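PDB 5I4M: amidase, hydantoinase/carbamoylase family, which probably hydrolyses N-carbamoyl-L-amino acids as a two-zinc hydrolase of the peptidase M20 family. Local coordinates for residues V227-Q232 / A358-A363; D268-I273 / A283-M288; D352-A357 / L426-E431. All blocks are in the same frame, centred on the assembly; numbering follows the deposited sequence. Where two conformers were deposited one is given.

Contact 1 of 3, residues V227-Q232 / A358-A363; sequences VVTDAQ and AVRAAA
Val227 meets helix 358-363 with both of its methyl groups, and each methyl has a different kind of partner. CG1 lies over one face of the Arg360 guanidinium, 3.9 Å from NH2 of Arg360, while CG2 packs against the helix itself, 4.0 Å from CA of Arg360 and 4.2 Å from CG1 of Val359. The valine torsion decides which branch faces what: chi1 of 179° sets CG1, opposite the backbone N, against the guanidinium and leaves CG2 for the helix backbone. The Arg360 side chain crosses that of Val227 at about a right angle. It leaves the helix extended and then bends at chi3 (-72°), which brings its flat end over the valine. Thr229 adds a looser touch, its CG2 lying 4.4 Å from NH2 of Arg360 and approaching the group obliquely. No hydrogen bond joins the two segments; the flat face of the guanidinium takes the valine methyl, while NH2 of the same group forms a salt bridge with Asp372 on strand 370-375. Val359 also packs on strand 390-395 and helix 411-429. The axes of strand 227-231 and helix 358-363 run nearly antiparallel, at 163°, with a closest approach of 8.5 Å: a helix laid along the strands of a beta-sheet, as in the alpha/beta catalytic domain of M20 enzymes.

Contact 2 of 3, residues D268-I273 / A283-M288; sequences DLVNRI and ATVGMM
Helix 268-273 faces the strand residues Ala283 and Thr284 and the irregular backbone that follows them, and no direct hydrogen bond links the two backbones. Val270 carries the contact from the helix. With chi1 at 162°, its CG1 is turned to the strand, 3.7 Å from CB of Ala283 and 3.6 Å from the backbone N of Thr284. The side chains of Val270 and Val285 cross at about a right angle; in both, CG2 stands opposite the carbonyl carbon, and these CG2 branches touch at 3.9 Å. CB of Ala283 comes up against the carbonyl of Val270, 3.1 Å from its O, a tight fit. At the border of this apolar patch a water donates to OD1 of Asn271 and, at 2.7 Å, to O of Ala283, a polar bridge between helix and strand. Val270 also packs on Val306 of strand 297-310 and on Leu323 of helix 313-334, and Ala283 on Phe308. The second subunit approaches too: Arg256 of that subunit hydrogen-bonds OG1 of Thr284, and its Leu260 packs on Val285. The contact thus joins helix 259-276 to strand 282-291 within the M20 dimerisation region, with helix 313-334 beside it and the partner subunit packed against it.

Contact 3 of 3, residues D352-A357 / L426-E431; sequences DSACVA and LSRACE
Arg428 reaches from one helix to the start of another and meets Cys355 with the edge of its guanidinium. NH1 of Arg428 gives a weak hydrogen bond to SG of Cys355, 3.6 Å long with an angle of 150° at the hydrogen, and the sulfur lies near the plane of the group. Over one face of the same guanidinium comes CB of Ala354, 4.3 Å from NH1 of Arg428. The carboxylate of Asp352 is close but not in a salt bridge, with OD2 4.1 Å from NH1 of Arg428; the two flat groups are turned only 20° apart. A water completes this link, donating to OD2 of Asp352 and accepting from NH1 of Arg428 at 2.9 Å.

A second shell positions both partners. The bends of Arg428 at chi2 (-124°) and chi3 turn its guanidinium so that NE and NH2 face Glu431 while NH1 points to Cys355. Glu431 is gripped side-on: NE meets OE2 of Glu431 at 3.0 Å from above the carboxylate plane, and NH2 meets OE1 of Glu431 at 3.2 Å on its syn lone pair. This bidentate salt bridge limits rotation of the guanidinium. His205 hydrogen-bonds OE1 of Glu431 in turn. On the other side, OD2 of Asp352 accepts from N of Cys355 at 2.9 Å through its anti lone pair, which holds the carboxylate at the helix start; the nearby arginine would probably favour its charged form.

Pro389 packs against Asp352, Cys355 and Arg428, while Phe208 of strand 206-212 touches both Cys355 and Arg428. Asp352, a helix N-cap, is bridged by water to Arg428 near the end of helix 411-429, and Cys355 of the same first turn takes the weak N-H...S bond, joining two helices of an alpha/beta fold.

Overall arrangement
From the N terminus, the chain first lays down strand residues 227-232, and helix residues 358-363 close the long loop of contact 1 on them, tying strand 225-242 to helix 353-365. Within that loop contact 2 opens at 268-273 and closes soon after at 283-288, joining helix 259-276 to strand 282-291 in the dimerisation region. Contact 3 opens at 352-357, before contact 1 has closed, and ends at 426-431, so contacts 1 and 3 cross; it ties helix 353-365 to the end of helix 411-429. The two touch through Val356, which packs on Val227 and Thr229. Contact 2 lies apart, its centre about 39 Å from that of contact 3.

Contact 1 of 3, residues V227-Q232 / A358-A363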
ATOM      1  N   VAL A 227       9.702 -12.054 -35.691  1.00  9.46           N
ATOM      2  CA  VAL A 227      10.085 -13.462 -35.687  1.00  9.15           C
ATOM      3  C   VAL A 227      10.834 -13.694 -34.378  1.00 14.46           C
ATOM      4  O   VAL A 227      12.015 -13.357 -34.252  1.00 11.65           O
ATOM      5  CB  VAL A 227      10.926 -13.827 -36.913  1.00 11.50           C
ATOM      6  CG1 VAL A 227      11.333 -15.292 -36.882  1.00 10.21           C
ATOM      7  CG2 VAL A 227      10.136 -13.532 -38.191  1.00 10.44           C
ATOM      8  N   VAL A 228      10.139 -14.220 -33.374  1.00  8.60           N
ATOM      9  CA  VAL A 228      10.716 -14.280 -32.034  1.00 10.84           C
ATOM     10  C   VAL A 228      11.680 -15.453 -31.965  1.00 10.43           C
ATOM     11  O   VAL A 228      11.275 -16.610 -32.133  1.00 11.29           O
ATOM     12  CB  VAL A 228       9.631 -14.410 -30.960  1.00  8.01           C
ATOM     13  CG1 VAL A 228      10.270 -14.301 -29.571  1.00  7.81           C
ATOM     14  CG2 VAL A 228       8.556 -13.335 -31.143  1.00  7.88           C
ATOM     15  N   THR A 229      12.948 -15.159 -31.682  1.00  8.73           N
ATOM     16  CA  THR A 229      13.998 -16.168 -31.657  1.00 10.24           C
ATOM     17  C   THR A 229      14.384 -16.596 -30.254  1.00 10.99           C
ATOM     18  O   THR A 229      14.894 -17.706 -30.081  1.00 11.15           O
ATOM     19  CB  THR A 229      15.259 -15.644 -32.351  1.00 11.36           C
ATOM     20  OG1 THR A 229      15.734 -14.492 -31.644  1.00 10.40           O
ATOM     21  CG2 THR A 229      14.957 -15.263 -33.796  1.00  9.65           C
ATOM     22  N   ASP A 230      14.172 -15.728 -29.266  1.00  9.34           N
ATOM     23  CA  ASP A 230      14.613 -15.940 -27.894  1.00 11.31           C
ATOM     24  C   ASP A 230      13.653 -15.218 -26.963  1.00 10.17           C
ATOM     25  O   ASP A 230      12.870 -14.365 -27.384  1.00  9.22           O
ATOM     26  CB  ASP A 230      16.030 -15.403 -27.657  1.00 13.50           C
ATOM     27  CG  ASP A 230      17.061 -16.034 -28.561  1.00 14.91           C
ATOM     28  OD1 ASP A 230      17.226 -15.552 -29.706  1.00 12.84           O
ATOM     29  OD2 ASP A 230      17.734 -16.991 -28.111  1.00 12.95           O
ATOM     30  N   ALA A 231      13.738 -15.554 -25.684  1.00  7.87           N
ATOM     31  CA  ALA A 231      12.999 -14.856 -24.640  1.00  7.50           C
ATOM     32  C   ALA A 231      13.969 -14.609 -23.497  1.00  7.54           C
ATOM     33  O   ALA A 231      14.688 -15.526 -23.097  1.00  8.97           O
ATOM     34  CB  ALA A 231      11.794 -15.670 -24.161  1.00  7.30           C
ATOM     35  N   GLN A 232      14.020 -13.376 -22.998  1.00 10.34           N
ATOM     36  CA  GLN A 232      15.037 -13.086 -22.004  1.00  8.91           C
ATOM     37  C   GLN A 232      14.684 -13.765 -20.682  1.00  8.49           C
ATOM     38  O   GLN A 232      13.554 -14.197 -20.462  1.00  9.52           O
ATOM     39  CB  GLN A 232      15.199 -11.576 -21.820  1.00  9.59           C
ATOM     40  CG  GLN A 232      14.095 -10.902 -21.037  1.00  9.21           C
ATOM     41  CD  GLN A 232      14.425  -9.444 -20.759  1.00 10.13           C
ATOM     42  OE1 GLN A 232      15.597  -9.066 -20.706  1.00 10.55           O
ATOM     43  NE2 GLN A 232      13.398  -8.621 -20.602  1.00  7.68           N
ATOM     44  N   ALA A 358       9.560 -21.517 -39.607  1.00 15.64           N
ATOM     45  CA  ALA A 358       8.177 -21.585 -40.073  1.00 12.02           C
ATOM     46  C   ALA A 358       7.481 -20.240 -39.925  1.00 12.09           C
ATOM     47  O   ALA A 358       6.671 -19.863 -40.776  1.00 13.93           O
ATOM     48  CB  ALA A 358       7.408 -22.669 -39.317  1.00 14.19           C
ATOM     49  N   VAL A 359       7.775 -19.517 -38.840  1.00 12.74           N
ATOM     50  CA  VAL A 359       7.210 -18.185 -38.634  1.00 10.58           C
ATOM     51  C   VAL A 359       7.740 -17.216 -39.686  1.00 10.13           C
ATOM     52  O   VAL A 359       6.979 -16.451 -40.297  1.00 13.25           O
ATOM     53  CB  VAL A 359       7.518 -17.699 -37.207  1.00  9.48           C
ATOM     54  CG1 VAL A 359       7.133 -16.242 -37.031  1.00  9.30           C
ATOM     55  CG2 VAL A 359       6.786 -18.571 -36.189  1.00 11.07           C
ATOM     56  N   ARG A 360       9.050 -17.248 -39.925  1.00 12.34           N
ATOM     57  CA  ARG A 360       9.642 -16.403 -40.954  1.00 13.21           C
ATOM     58  C   ARG A 360       9.063 -16.728 -42.330  1.00 16.49           C
ATOM     59  O   ARG A 360       8.701 -15.820 -43.092  1.00 15.86           O
ATOM     60  CB  ARG A 360      11.163 -16.573 -40.935  1.00 12.27           C
ATOM     61  CG  ARG A 360      11.934 -15.491 -41.672  1.00 17.17           C
ATOM     62  CD  ARG A 360      13.461 -15.690 -41.550  1.00 15.26           C
ATOM     63  NE  ARG A 360      13.972 -15.385 -40.211  1.00 17.23           N
ATOM     64  CZ  ARG A 360      14.495 -16.288 -39.384  1.00 18.58           C
ATOM     65  NH1 ARG A 360      14.583 -17.563 -39.748  1.00 19.92           N
ATOM     66  NH2 ARG A 360      14.925 -15.919 -38.187  1.00 17.99           N
ATOM     67  N   ALA A 361       8.949 -18.022 -42.655  1.00 17.53           N
ATOM     68  CA  ALA A 361       8.388 -18.432 -43.943  1.00 18.16           C
ATOM     69  C   ALA A 361       6.958 -17.941 -44.106  1.00 17.79           C
ATOM     70  O   ALA A 361       6.554 -17.527 -45.203  1.00 17.81           O
ATOM     71  CB  ALA A 361       8.443 -19.954 -44.081  1.00 16.94           C
ATOM     72  N   ALA A 362       6.174 -17.985 -43.029  1.00 14.46           N
ATOM     73  CA  ALA A 362       4.798 -17.510 -43.103  1.00 15.59           C
ATOM     74  C   ALA A 362       4.742 -16.008 -43.325  1.00 19.08           C
ATOM     75  O   ALA A 362       3.894 -15.521 -44.083  1.00 16.59           O
ATOM     76  CB  ALA A 362       4.032 -17.892 -41.840  1.00 10.70           C
ATOM     77  N   ALA A 363       5.625 -15.254 -42.669  1.00 13.41           N
ATOM     78  CA  ALA A 363       5.681 -13.815 -42.915  1.00 15.18           C
ATOM     79  C   ALA A 363       6.036 -13.520 -44.365  1.00 17.80           C
ATOM     80  O   ALA A 363       5.423 -12.652 -45.002  1.00 16.31           O
ATOM     81  CB  ALA A 363       6.689 -13.161 -41.972  1.00 12.78           C
TER

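Contact 2 of 3, residues D268-I273 / A283-M288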
ATOM      1  N   ASP A 268      15.582   2.655  -5.249  1.00 10.17           N
ATOM      2  CA  ASP A 268      16.608   3.393  -5.980  1.00 11.99           C
ATOM      3  C   ASP A 268      17.739   2.471  -6.420  1.00 15.27           C
ATOM      4  O   ASP A 268      18.226   2.570  -7.553  1.00 13.30           O
ATOM      5  CB  ASP A 268      17.138   4.527  -5.097  1.00 12.80           C
ATOM      6  CG  ASP A 268      17.559   5.753  -5.887  1.00 26.60           C
ATOM      7  OD1 ASP A 268      17.192   5.874  -7.074  1.00 27.18           O
ATOM      8  OD2 ASP A 268      18.245   6.616  -5.300  1.00 34.13           O
ATOM      9  N   LEU A 269      18.160   1.562  -5.539  1.00 11.08           N
ATOM     10  CA  LEU A 269      19.200   0.601  -5.896  1.00 10.78           C
ATOM     11  C   LEU A 269      18.765  -0.292  -7.055  1.00 10.82           C
ATOM     12  O   LEU A 269      19.550  -0.561  -7.973  1.00 13.57           O
ATOM     13  CB  LEU A 269      19.557  -0.250  -4.675  1.00 11.05           C
ATOM     14  CG  LEU A 269      20.439  -1.475  -4.935  1.00 13.10           C
ATOM     15  CD1 LEU A 269      21.821  -1.044  -5.355  1.00 13.47           C
ATOM     16  CD2 LEU A 269      20.488  -2.369  -3.702  1.00 12.93           C
ATOM     17  N   VAL A 270      17.524  -0.774  -7.020  1.00  7.64           N
ATOM     18  CA  VAL A 270      17.018  -1.631  -8.091  1.00  7.36           C
ATOM     19  C   VAL A 270      17.091  -0.909  -9.428  1.00 12.90           C
ATOM     20  O   VAL A 270      17.531  -1.474 -10.437  1.00 11.71           O
ATOM     21  CB  VAL A 270      15.586  -2.087  -7.769  1.00  8.00           C
ATOM     22  CG1 VAL A 270      14.860  -2.598  -9.025  1.00  6.65           C
ATOM     23  CG2 VAL A 270      15.617  -3.148  -6.689  1.00  8.09           C
ATOM     24  N   ASN A 271      16.664   0.356  -9.452  1.00 11.93           N
ATOM     25  CA  ASN A 271      16.764   1.144 -10.676  1.00  9.13           C
ATOM     26  C   ASN A 271      18.217   1.283 -11.105  1.00  8.42           C
ATOM     27  O   ASN A 271      18.555   1.093 -12.281  1.00 12.59           O
ATOM     28  CB  ASN A 271      16.122   2.513 -10.465  1.00  9.95           C
ATOM     29  CG  ASN A 271      16.154   3.377 -11.715  1.00 12.36           C
ATOM     30  OD1 ASN A 271      15.344   3.204 -12.634  1.00 15.89           O
ATOM     31  ND2 ASN A 271      17.078   4.319 -11.750  1.00  8.84           N
ATOM     32  N   ARG A 272      19.102   1.579 -10.151  1.00  8.73           N
ATOM     33  CA  ARG A 272      20.515   1.708 -10.484  1.00 12.88           C
ATOM     34  C   ARG A 272      21.051   0.421 -11.102  1.00 16.43           C
ATOM     35  O   ARG A 272      21.793   0.452 -12.093  1.00 16.38           O
ATOM     36  CB  ARG A 272      21.301   2.074  -9.225  1.00 13.88           C
ATOM     37  CG  ARG A 272      22.746   2.406  -9.460  1.00 23.29           C
ATOM     38  CD  ARG A 272      22.859   3.775 -10.074  1.00 35.64           C
ATOM     39  NE  ARG A 272      23.072   3.728 -11.516  1.00 39.37           N
ATOM     40  CZ  ARG A 272      22.742   4.714 -12.344  1.00 46.59           C
ATOM     41  NH1 ARG A 272      22.980   4.597 -13.643  1.00 49.75           N
ATOM     42  NH2 ARG A 272      22.156   5.811 -11.873  1.00 47.18           N
ATOM     43  N   ILE A 273      20.680  -0.725 -10.530  1.00 10.28           N
ATOM     44  CA  ILE A 273      21.142  -2.005 -11.067  1.00  8.97           C
ATOM     45  C   ILE A 273      20.628  -2.204 -12.487  1.00 10.76           C
ATOM     46  O   ILE A 273      21.364  -2.658 -13.372  1.00 11.17           O
ATOM     47  CB  ILE A 273      20.724  -3.148 -10.126  1.00 10.72           C
ATOM     48  CG1 ILE A 273      21.558  -3.062  -8.847  1.00 11.83           C
ATOM     49  CG2 ILE A 273      20.861  -4.513 -10.821  1.00  9.97           C
ATOM     50  CD1 ILE A 273      21.155  -4.041  -7.755  1.00 11.88           C
ATOM     51  N   ALA A 283      14.777  -3.593 -14.614  1.00  9.63           N
ATOM     52  CA  ALA A 283      14.697  -3.691 -13.158  1.00  8.71           C
ATOM     53  C   ALA A 283      13.601  -2.776 -12.646  1.00 10.19           C
ATOM     54  O   ALA A 283      13.579  -1.591 -12.990  1.00 11.84           O
ATOM     55  CB  ALA A 283      16.031  -3.328 -12.493  1.00  9.04           C
ATOM     56  N   THR A 284      12.725  -3.325 -11.797  1.00  9.33           N
ATOM     57  CA  THR A 284      11.519  -2.633 -11.359  1.00  6.00           C
ATOM     58  C   THR A 284      11.130  -3.085  -9.960  1.00  8.88           C
ATOM     59  O   THR A 284      11.229  -4.267  -9.635  1.00 10.63           O
ATOM     60  CB  THR A 284      10.327  -2.925 -12.289  1.00  9.35           C
ATOM     61  OG1 THR A 284      10.776  -2.991 -13.647  1.00 11.32           O
ATOM     62  CG2 THR A 284       9.240  -1.837 -12.150  1.00  9.90           C
ATOM     63  N   VAL A 285      10.667  -2.142  -9.143  1.00  6.53           N
ATOM     64  CA  VAL A 285       9.893  -2.448  -7.940  1.00  6.48           C
ATOM     65  C   VAL A 285       8.460  -2.029  -8.240  1.00  9.85           C
ATOM     66  O   VAL A 285       8.172  -0.833  -8.364  1.00 10.70           O
ATOM     67  CB  VAL A 285      10.437  -1.727  -6.696  1.00  7.13           C
ATOM     68  CG1 VAL A 285       9.507  -1.949  -5.504  1.00  5.54           C
ATOM     69  CG2 VAL A 285      11.832  -2.242  -6.368  1.00  6.93           C
ATOM     70  N   GLY A 286       7.563  -3.001  -8.367  1.00  8.82           N
ATOM     71  CA  GLY A 286       6.207  -2.700  -8.782  1.00  6.29           C
ATOM     72  C   GLY A 286       5.183  -2.783  -7.670  1.00  9.14           C
ATOM     73  O   GLY A 286       4.090  -2.228  -7.786  1.00  9.42           O
ATOM     74  N   MET A 287       5.518  -3.471  -6.586  1.00  8.07           N
ATOM     75  CA  MET A 287       4.554  -3.753  -5.528  1.00  7.97           C
ATOM     76  C   MET A 287       5.193  -3.456  -4.181  1.00  9.61           C
ATOM     77  O   MET A 287       6.329  -3.869  -3.925  1.00  6.72           O
ATOM     78  CB  MET A 287       4.078  -5.212  -5.600  1.00  6.92           C
ATOM     79  CG  MET A 287       3.054  -5.584  -4.531  1.00  8.40           C
ATOM     80  SD  MET A 287       2.672  -7.330  -4.641  1.00 11.73           S
ATOM     81  CE  MET A 287       1.492  -7.497  -3.297  1.00  9.97           C
ATOM     82  N   MET A 288       4.464  -2.744  -3.326  1.00  7.59           N
ATOM     83  CA  MET A 288       4.972  -2.352  -2.020  1.00  7.28           C
ATOM     84  C   MET A 288       3.794  -2.265  -1.063  1.00  9.38           C
ATOM     85  O   MET A 288       2.749  -1.720  -1.419  1.00 12.14           O
ATOM     86  CB  MET A 288       5.704  -1.000  -2.074  1.00  5.67           C
ATOM     87  CG  MET A 288       6.305  -0.605  -0.727  1.00 11.73           C
ATOM     88  SD  MET A 288       7.371   0.853  -0.771  1.00 13.55           S
ATOM     89  CE  MET A 288       8.811   0.170  -1.598  1.00 13.09           C
TER
HETATM   90  O   HOH W   1      13.524   0.811 -11.847  1.00 10.36           O

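Contact 3 of 3, residues D352-A357 / L426-E431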
ATOM      1  N   ASP A 352      12.774 -22.859 -30.826  1.00 16.52           N
ATOM      2  CA  ASP A 352      13.166 -23.934 -31.736  1.00 15.17           C
ATOM      3  C   ASP A 352      13.434 -23.382 -33.133  1.00 14.84           C
ATOM      4  O   ASP A 352      12.632 -22.611 -33.665  1.00 15.73           O
ATOM      5  CB  ASP A 352      12.073 -25.003 -31.789  1.00 15.68           C
ATOM      6  CG  ASP A 352      12.370 -26.090 -32.811  1.00 17.70           C
ATOM      7  OD1 ASP A 352      13.107 -27.052 -32.481  1.00 14.74           O
ATOM      8  OD2 ASP A 352      11.873 -25.978 -33.949  1.00 16.26           O
ATOM      9  N   SER A 353      14.545 -23.811 -33.746  1.00 14.05           N
ATOM     10  CA  SER A 353      14.968 -23.201 -35.004  0.58 15.17           C
ATOM     11  C   SER A 353      14.003 -23.516 -36.142  1.00 17.62           C
ATOM     12  O   SER A 353      13.767 -22.664 -37.003  1.00 17.86           O
ATOM     13  CB  SER A 353      16.389 -23.642 -35.357  0.58 16.69           C
ATOM     14  OG  SER A 353      16.468 -25.044 -35.511  0.58 19.87           O
ATOM     15  N   ALA A 354      13.435 -24.725 -36.172  1.00 17.37           N
ATOM     16  CA  ALA A 354      12.475 -25.035 -37.231  1.00 17.46           C
ATOM     17  C   ALA A 354      11.179 -24.255 -37.042  1.00 16.58           C
ATOM     18  O   ALA A 354      10.564 -23.811 -38.021  1.00 15.76           O
ATOM     19  CB  ALA A 354      12.191 -26.534 -37.278  1.00 18.92           C
ATOM     20  N   CYS A 355      10.745 -24.083 -35.792  1.00 13.59           N
ATOM     21  CA  CYS A 355       9.569 -23.261 -35.542  1.00 15.93           C
ATOM     22  C   CYS A 355       9.820 -21.818 -35.958  1.00 14.53           C
ATOM     23  O   CYS A 355       8.963 -21.181 -36.585  1.00 12.10           O
ATOM     24  CB  CYS A 355       9.177 -23.340 -34.064  1.00 10.42           C
ATOM     25  SG  CYS A 355       8.438 -24.932 -33.610  1.00 16.28           S
ATOM     26  N   VAL A 356      10.983 -21.280 -35.598  1.00 12.87           N
ATOM     27  CA  VAL A 356      11.322 -19.916 -35.996  1.00 13.24           C
ATOM     28  C   VAL A 356      11.298 -19.787 -37.516  1.00 12.11           C
ATOM     29  O   VAL A 356      10.759 -18.820 -38.067  1.00 13.42           O
ATOM     30  CB  VAL A 356      12.692 -19.526 -35.405  1.00 13.05           C
ATOM     31  CG1 VAL A 356      13.222 -18.250 -36.042  1.00 13.65           C
ATOM     32  CG2 VAL A 356      12.598 -19.373 -33.881  1.00 10.00           C
ATOM     33  N   ALA A 357      11.864 -20.770 -38.217  1.00 14.48           N
ATOM     34  CA  ALA A 357      11.872 -20.731 -39.675  1.00 14.18           C
ATOM     35  C   ALA A 357      10.459 -20.759 -40.243  1.00 13.86           C
ATOM     36  O   ALA A 357      10.176 -20.108 -41.257  1.00 16.64           O
ATOM     37  CB  ALA A 357      12.686 -21.901 -40.222  1.00 16.97           C
ATOM     38  N   LEU A 426      -0.109 -24.430 -39.715  1.00 13.84           N
ATOM     39  CA  LEU A 426      -0.404 -25.335 -40.826  1.00 18.64           C
ATOM     40  C   LEU A 426       0.842 -26.074 -41.277  1.00 20.29           C
ATOM     41  O   LEU A 426       0.798 -27.279 -41.554  1.00 22.39           O
ATOM     42  CB  LEU A 426      -0.993 -24.560 -42.000  1.00 19.40           C
ATOM     43  CG  LEU A 426      -2.507 -24.511 -42.099  1.00 28.27           C
ATOM     44  CD1 LEU A 426      -2.891 -23.625 -43.270  1.00 31.05           C
ATOM     45  CD2 LEU A 426      -3.069 -25.917 -42.263  1.00 30.17           C
ATOM     46  N   SER A 427       1.963 -25.362 -41.364  1.00 21.70           N
ATOM     47  CA  SER A 427       3.201 -25.984 -41.808  1.00 26.12           C
ATOM     48  C   SER A 427       3.550 -27.194 -40.950  1.00 25.64           C
ATOM     49  O   SER A 427       3.929 -28.248 -41.472  1.00 25.70           O
ATOM     50  CB  SER A 427       4.325 -24.952 -41.782  1.00 27.28           C
ATOM     51  OG  SER A 427       5.527 -25.499 -42.281  1.00 37.92           O
ATOM     52  N   ARG A 428       3.406 -27.077 -39.634  1.00 18.76           N
ATOM     53  CA  ARG A 428       3.782 -28.189 -38.776  1.00 14.49           C
ATOM     54  C   ARG A 428       2.666 -29.214 -38.614  1.00 16.95           C
ATOM     55  O   ARG A 428       2.949 -30.412 -38.482  1.00 21.43           O
ATOM     56  CB  ARG A 428       4.217 -27.654 -37.413  1.00 18.51           C
ATOM     57  CG  ARG A 428       5.234 -26.523 -37.544  1.00 23.85           C
ATOM     58  CD  ARG A 428       6.498 -26.808 -36.788  1.00 25.91           C
ATOM     59  NE  ARG A 428       7.058 -28.118 -37.095  1.00 24.25           N
ATOM     60  CZ  ARG A 428       8.051 -28.673 -36.407  1.00 29.51           C
ATOM     61  NH1 ARG A 428       8.595 -28.028 -35.378  1.00 24.36           N
ATOM     62  NH2 ARG A 428       8.507 -29.873 -36.740  1.00 28.15           N
ATOM     63  N   ALA A 429       1.405 -28.778 -38.627  1.00 15.16           N
ATOM     64  CA  ALA A 429       0.305 -29.704 -38.395  1.00 18.42           C
ATOM     65  C   ALA A 429       0.038 -30.590 -39.599  1.00 21.33           C
ATOM     66  O   ALA A 429      -0.652 -31.605 -39.465  1.00 21.88           O
ATOM     67  CB  ALA A 429      -0.969 -28.939 -38.018  1.00 17.82           C
ATOM     68  N   CYS A 430       0.571 -30.236 -40.765  1.00 15.80           N
ATOM     69  CA  CYS A 430       0.410 -31.036 -41.966  1.00 19.65           C
ATOM     70  C   CYS A 430       1.619 -31.916 -42.251  1.00 23.09           C
ATOM     71  O   CYS A 430       1.665 -32.567 -43.299  1.00 25.92           O
ATOM     72  CB  CYS A 430       0.105 -30.131 -43.158  1.00 17.98           C
ATOM     73  SG  CYS A 430      -1.583 -29.483 -43.086  1.00 26.42           S
ATOM     74  N   GLU A 431       2.592 -31.954 -41.352  1.00 25.69           N
ATOM     75  CA  GLU A 431       3.681 -32.915 -41.486  1.00 20.67           C
ATOM     76  C   GLU A 431       3.120 -34.321 -41.291  1.00 25.08           C
ATOM     77  O   GLU A 431       2.340 -34.547 -40.361  1.00 25.85           O
ATOM     78  CB  GLU A 431       4.785 -32.618 -40.471  1.00 25.32           C
ATOM     79  CG  GLU A 431       5.454 -31.270 -40.702  1.00 29.95           C
ATOM     80  CD  GLU A 431       6.402 -30.857 -39.589  1.00 33.20           C
ATOM     81  OE1 GLU A 431       6.632 -31.648 -38.650  1.00 33.05           O
ATOM     82  OE2 GLU A 431       6.910 -29.717 -39.649  1.00 36.50           O
TER
HETATM   83  O   HOH W   2      11.247 -28.821 -34.699  1.00 26.27           O